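Local coordinates for histidine-containing phosphotransfer protein 2 (Oryza sativa, PDB 1YVI) that relays phosphoryl groups from cytokinin sensor histidine kinases to B-type response regulators, acting as a positive regulator of cytokinin signalling, at residues Lys93-Phe104 and Cys113-Phe124. Numbering follows the deposited sequence.
Sequences KVKFTCMQFRQF and CLMALAVVRNDF
Lys93 meets Asp123 through water: a single molecule accepts from NZ and donates to OD1, while Lys93 NZ and Asp123 OD1 themselves stay 4.1 Å apart, too long for a direct ion pair. Val94 lays CG2 against the backbone of Asp123 and Phe124, and also touches Ser86 of helix 72-89. One turn on, the Thr97 side chain is a knob in the hole among Ala116, Val119, Val120 and Asp123, its CG2 3.6 Å from Val120 CG2. With chi1 at -61°, Thr97 OG1 reaches Asp123 OD2 at 2.8 Å, though its one proton could go elsewhere, leaving this bond unsettled. Phe101 is the second knob. Ala116 CB makes a CH-pi contact over one ring face, 3.7 Å from the centroid and 15° off the normal; Val120 CG2, Leu117 CD1 and, as a sulfur-aromatic contact, Cys113 SG meet the edge. Replacing this ring with the methyl of an alanine would probably strip Ala116 CB of its ring face and open a gap beside Cys113 and Leu117. Phe104 CB lies 3.8 Å from Cys113 SG. The segment axes approach to 8.9 Å, antiparallel at 172°, in the HPt helical bundle; interdigitated Thr97 and Phe101 fix the register, while the intervening water probably weakens the Lys93-Asp123 attraction.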
loop_
_atom_site.group_PDB
_atom_site.type_symbol
_atom_site.label_atom_id
_atom_site.label_comp_id
_atom_site.label_asym_id
_atom_site.label_seq_id
_atom_site.Cartn_x
_atom_site.Cartn_y
_atom_site.Cartn_z
ATOM N N LYS A 93 1.428 4.925 -5.750
ATOM C CA LYS A 93 2.300 4.173 -6.704
ATOM C C LYS A 93 1.795 2.736 -6.845
ATOM O O LYS A 93 1.792 2.174 -7.917
ATOM C CB LYS A 93 3.772 4.220 -6.224
ATOM C CG LYS A 93 4.382 5.682 -6.303
ATOM C CD LYS A 93 5.803 5.683 -5.947
ATOM C CE LYS A 93 6.723 5.284 -7.106
ATOM N NZ LYS A 93 8.113 5.226 -6.501
ATOM N N VAL A 94 1.360 2.130 -5.740
ATOM C CA VAL A 94 0.775 0.798 -5.839
ATOM C C VAL A 94 -0.468 0.938 -6.740
ATOM O O VAL A 94 -0.711 0.140 -7.633
ATOM C CB VAL A 94 0.404 0.263 -4.440
ATOM C CG1 VAL A 94 -0.325 -1.089 -4.510
ATOM C CG2 VAL A 94 1.663 0.178 -3.554
ATOM N N LYS A 95 -1.271 1.968 -6.484
ATOM C CA LYS A 95 -2.479 2.181 -7.286
ATOM C C LYS A 95 -2.143 2.287 -8.790
ATOM O O LYS A 95 -2.816 1.660 -9.615
ATOM C CB LYS A 95 -3.242 3.452 -6.772
ATOM C CG LYS A 95 -4.449 3.763 -7.607
ATOM C CD LYS A 95 -5.040 5.129 -7.298
ATOM C CE LYS A 95 -4.152 6.234 -7.853
ATOM N NZ LYS A 95 -4.501 7.555 -7.236
ATOM N N PHE A 96 -1.164 3.109 -9.171
ATOM C CA PHE A 96 -0.894 3.268 -10.601
ATOM C C PHE A 96 -0.371 2.005 -11.242
ATOM O O PHE A 96 -0.729 1.716 -12.383
ATOM C CB PHE A 96 0.027 4.447 -10.913
ATOM C CG PHE A 96 -0.523 5.748 -10.465
ATOM C CD1 PHE A 96 -1.829 6.051 -10.711
ATOM C CD2 PHE A 96 0.256 6.637 -9.758
ATOM C CE1 PHE A 96 -2.372 7.255 -10.259
ATOM C CE2 PHE A 96 -0.287 7.830 -9.327
ATOM C CZ PHE A 96 -1.589 8.121 -9.578
ATOM N N THR A 97 0.398 1.230 -10.488
ATOM C CA THR A 97 0.914 -0.081 -11.004
ATOM C C THR A 97 -0.248 -1.039 -11.259
ATOM O O THR A 97 -0.304 -1.695 -12.309
ATOM C CB THR A 97 1.942 -0.617 -10.037
ATOM O OG1 THR A 97 3.033 0.331 -9.967
ATOM C CG2 THR A 97 2.468 -1.975 -10.519
ATOM N N CYS A 98 -1.214 -1.084 -10.327
ATOM C CA CYS A 98 -2.465 -1.896 -10.527
ATOM C C CYS A 98 -3.258 -1.513 -11.791
ATOM O O CYS A 98 -3.835 -2.366 -12.473
ATOM C CB CYS A 98 -3.406 -1.779 -9.289
ATOM S SG CYS A 98 -2.644 -2.659 -7.878
ATOM N N MET A 99 -3.322 -0.215 -12.060
ATOM C CA MET A 99 -3.992 0.300 -13.239
ATOM C C MET A 99 -3.400 -0.284 -14.502
ATOM O O MET A 99 -4.123 -0.762 -15.396
ATOM C CB MET A 99 -3.912 1.821 -13.231
ATOM C CG MET A 99 -4.922 2.405 -12.249
ATOM S SD MET A 99 -4.773 4.166 -11.923
ATOM C CE MET A 99 -5.254 4.883 -13.483
ATOM N N GLN A 100 -2.081 -0.295 -14.562
ATOM C CA GLN A 100 -1.375 -0.754 -15.774
ATOM C C GLN A 100 -1.551 -2.277 -15.878
ATOM O O GLN A 100 -1.664 -2.866 -16.947
ATOM C CB GLN A 100 0.130 -0.404 -15.631
ATOM C CG GLN A 100 1.010 -0.939 -16.782
ATOM C CD GLN A 100 2.154 0.009 -17.198
ATOM O OE1 GLN A 100 2.966 0.469 -16.373
ATOM N NE2 GLN A 100 2.231 0.283 -18.499
ATOM N N PHE A 101 -1.611 -2.896 -14.706
ATOM C CA PHE A 101 -1.617 -4.349 -14.539
ATOM C C PHE A 101 -2.795 -4.961 -15.288
ATOM O O PHE A 101 -2.689 -6.083 -15.815
ATOM C CB PHE A 101 -1.624 -4.612 -12.998
ATOM C CG PHE A 101 -1.260 -6.006 -12.557
ATOM C CD1 PHE A 101 -1.676 -7.144 -13.252
ATOM C CD2 PHE A 101 -0.572 -6.184 -11.351
ATOM C CE1 PHE A 101 -1.370 -8.441 -12.772
ATOM C CE2 PHE A 101 -0.265 -7.510 -10.867
ATOM C CZ PHE A 101 -0.655 -8.618 -11.581
ATOM N N ARG A 102 -3.923 -4.230 -15.388
ATOM C CA ARG A 102 -5.106 -4.729 -16.155
ATOM C C ARG A 102 -4.798 -5.159 -17.597
ATOM O O ARG A 102 -5.451 -6.053 -18.158
ATOM C CB ARG A 102 -6.207 -3.656 -16.281
ATOM C CG ARG A 102 -6.897 -3.265 -14.962
ATOM C CD ARG A 102 -8.352 -2.789 -15.169
ATOM N NE ARG A 102 -9.242 -3.894 -15.478
ATOM C CZ ARG A 102 -10.307 -3.822 -16.273
ATOM N NH1 ARG A 102 -10.658 -2.662 -16.833
ATOM N NH2 ARG A 102 -11.028 -4.923 -16.513
ATOM N N GLN A 103 -3.906 -4.419 -18.251
ATOM C CA GLN A 103 -3.585 -4.718 -19.659
ATOM C C GLN A 103 -3.061 -6.172 -19.823
ATOM O O GLN A 103 -3.416 -6.837 -20.776
ATOM C CB GLN A 103 -2.577 -3.714 -20.205
ATOM C CG GLN A 103 -2.269 -3.916 -21.680
ATOM C CD GLN A 103 -3.474 -3.678 -22.540
ATOM O OE1 GLN A 103 -4.086 -2.625 -22.449
ATOM N NE2 GLN A 103 -3.826 -4.656 -23.391
ATOM N N PHE A 104 -2.214 -6.622 -18.910
ATOM C CA PHE A 104 -1.684 -8.005 -18.927
ATOM C C PHE A 104 -2.756 -9.050 -18.726
ATOM O O PHE A 104 -2.636 -10.155 -19.235
ATOM C CB PHE A 104 -0.518 -8.144 -17.953
ATOM C CG PHE A 104 0.480 -7.027 -18.090
ATOM C CD1 PHE A 104 1.125 -6.793 -19.347
ATOM C CD2 PHE A 104 0.742 -6.184 -17.042
ATOM C CE1 PHE A 104 1.987 -5.747 -19.500
ATOM C CE2 PHE A 104 1.626 -5.097 -17.189
ATOM C CZ PHE A 104 2.253 -4.885 -18.437
ATOM N N CYS A 113 1.681 -10.450 -16.134
ATOM C CA CYS A 113 1.072 -10.375 -14.784
ATOM C C CYS A 113 2.161 -10.612 -13.731
ATOM O O CYS A 113 2.225 -9.862 -12.755
ATOM C CB CYS A 113 -0.048 -11.419 -14.647
ATOM S SG CYS A 113 -1.534 -10.984 -15.616
ATOM N N LEU A 114 3.031 -11.607 -13.953
ATOM C CA LEU A 114 4.121 -11.900 -13.020
ATOM C C LEU A 114 5.087 -10.750 -12.903
ATOM O O LEU A 114 5.510 -10.403 -11.797
ATOM C CB LEU A 114 4.820 -13.246 -13.335
ATOM C CG LEU A 114 4.125 -14.529 -12.898
ATOM C CD1 LEU A 114 4.785 -15.753 -13.611
ATOM C CD2 LEU A 114 4.147 -14.749 -11.409
ATOM N N MET A 115 5.403 -10.109 -14.018
ATOM C CA MET A 115 6.341 -8.963 -14.022
ATOM C C MET A 115 5.667 -7.756 -13.416
ATOM O O MET A 115 6.297 -7.015 -12.644
ATOM C CB MET A 115 6.814 -8.591 -15.440
ATOM C CG MET A 115 7.878 -9.538 -16.057
ATOM S SD MET A 115 8.573 -8.683 -17.520
ATOM C CE MET A 115 9.695 -7.459 -16.784
ATOM N N ALA A 116 4.367 -7.608 -13.660
ATOM C CA ALA A 116 3.605 -6.514 -13.017
ATOM C C ALA A 116 3.497 -6.694 -11.475
ATOM O O ALA A 116 3.602 -5.726 -10.713
ATOM C CB ALA A 116 2.195 -6.366 -13.677
ATOM N N LEU A 117 3.296 -7.949 -11.047
ATOM C CA LEU A 117 3.183 -8.252 -9.626
ATOM C C LEU A 117 4.500 -7.993 -8.916
ATOM O O LEU A 117 4.499 -7.496 -7.769
ATOM C CB LEU A 117 2.733 -9.691 -9.378
ATOM C CG LEU A 117 2.297 -9.989 -7.912
ATOM C CD1 LEU A 117 1.039 -9.119 -7.537
ATOM C CD2 LEU A 117 2.011 -11.512 -7.888
ATOM N N ALA A 118 5.623 -8.264 -9.597
ATOM C CA ALA A 118 6.913 -7.908 -8.996
ATOM C C ALA A 118 7.022 -6.390 -8.750
ATOM O O ALA A 118 7.538 -5.962 -7.711
ATOM C CB ALA A 118 8.083 -8.414 -9.880
ATOM N N VAL A 119 6.546 -5.564 -9.699
ATOM C CA VAL A 119 6.538 -4.105 -9.494
ATOM C C VAL A 119 5.565 -3.747 -8.328
ATOM O O VAL A 119 5.830 -2.811 -7.519
ATOM C CB VAL A 119 6.188 -3.309 -10.843
ATOM C CG1 VAL A 119 6.170 -1.787 -10.608
ATOM C CG2 VAL A 119 7.195 -3.719 -12.058
ATOM N N VAL A 120 4.426 -4.434 -8.275
ATOM C CA VAL A 120 3.499 -4.212 -7.144
ATOM C C VAL A 120 4.251 -4.449 -5.822
ATOM O O VAL A 120 4.178 -3.652 -4.858
ATOM C CB VAL A 120 2.233 -5.063 -7.229
ATOM C CG1 VAL A 120 1.375 -4.960 -5.865
ATOM C CG2 VAL A 120 1.349 -4.644 -8.437
ATOM N N ARG A 121 5.040 -5.511 -5.780
ATOM C CA ARG A 121 5.757 -5.807 -4.554
ATOM C C ARG A 121 6.762 -4.694 -4.291
ATOM O O ARG A 121 6.856 -4.203 -3.156
ATOM C CB ARG A 121 6.491 -7.129 -4.703
ATOM C CG ARG A 121 5.622 -8.324 -4.443
ATOM C CD ARG A 121 6.522 -9.595 -4.295
ATOM N NE ARG A 121 5.636 -10.741 -4.336
ATOM C CZ ARG A 121 5.338 -11.434 -5.449
ATOM N NH1 ARG A 121 5.911 -11.126 -6.605
ATOM N NH2 ARG A 121 4.499 -12.469 -5.372
ATOM N N ASN A 122 7.485 -4.256 -5.341
ATOM C CA ASN A 122 8.503 -3.162 -5.162
ATOM C C ASN A 122 7.845 -1.937 -4.501
ATOM O O ASN A 122 8.341 -1.425 -3.486
ATOM C CB ASN A 122 9.109 -2.760 -6.508
ATOM C CG ASN A 122 9.972 -3.882 -7.105
ATOM O OD1 ASN A 122 10.228 -4.897 -6.444
ATOM N ND2 ASN A 122 10.397 -3.703 -8.356
ATOM N N ASP A 123 6.732 -1.483 -5.075
ATOM C CA ASP A 123 6.035 -0.276 -4.567
ATOM C C ASP A 123 5.413 -0.515 -3.191
ATOM O O ASP A 123 5.452 0.359 -2.343
ATOM C CB ASP A 123 4.930 0.149 -5.560
ATOM C CG ASP A 123 5.515 0.775 -6.870
ATOM O OD1 ASP A 123 6.596 1.426 -6.862
ATOM O OD2 ASP A 123 4.850 0.631 -7.885
ATOM N N PHE A 124 4.860 -1.714 -2.970
ATOM C CA PHE A 124 4.288 -2.043 -1.659
ATOM C C PHE A 124 5.382 -2.066 -0.586
ATOM O O PHE A 124 5.193 -1.549 0.527
ATOM C CB PHE A 124 3.573 -3.407 -1.713
ATOM C CG PHE A 124 3.133 -3.901 -0.376
ATOM C CD1 PHE A 124 2.184 -3.174 0.355
ATOM C CD2 PHE A 124 3.682 -5.034 0.178
ATOM C CE1 PHE A 124 1.774 -3.612 1.618
ATOM C CE2 PHE A 124 3.302 -5.466 1.453
ATOM C CZ PHE A 124 2.337 -4.757 2.153
HETATM O O HOH W 1 7.561 3.144 -4.680
#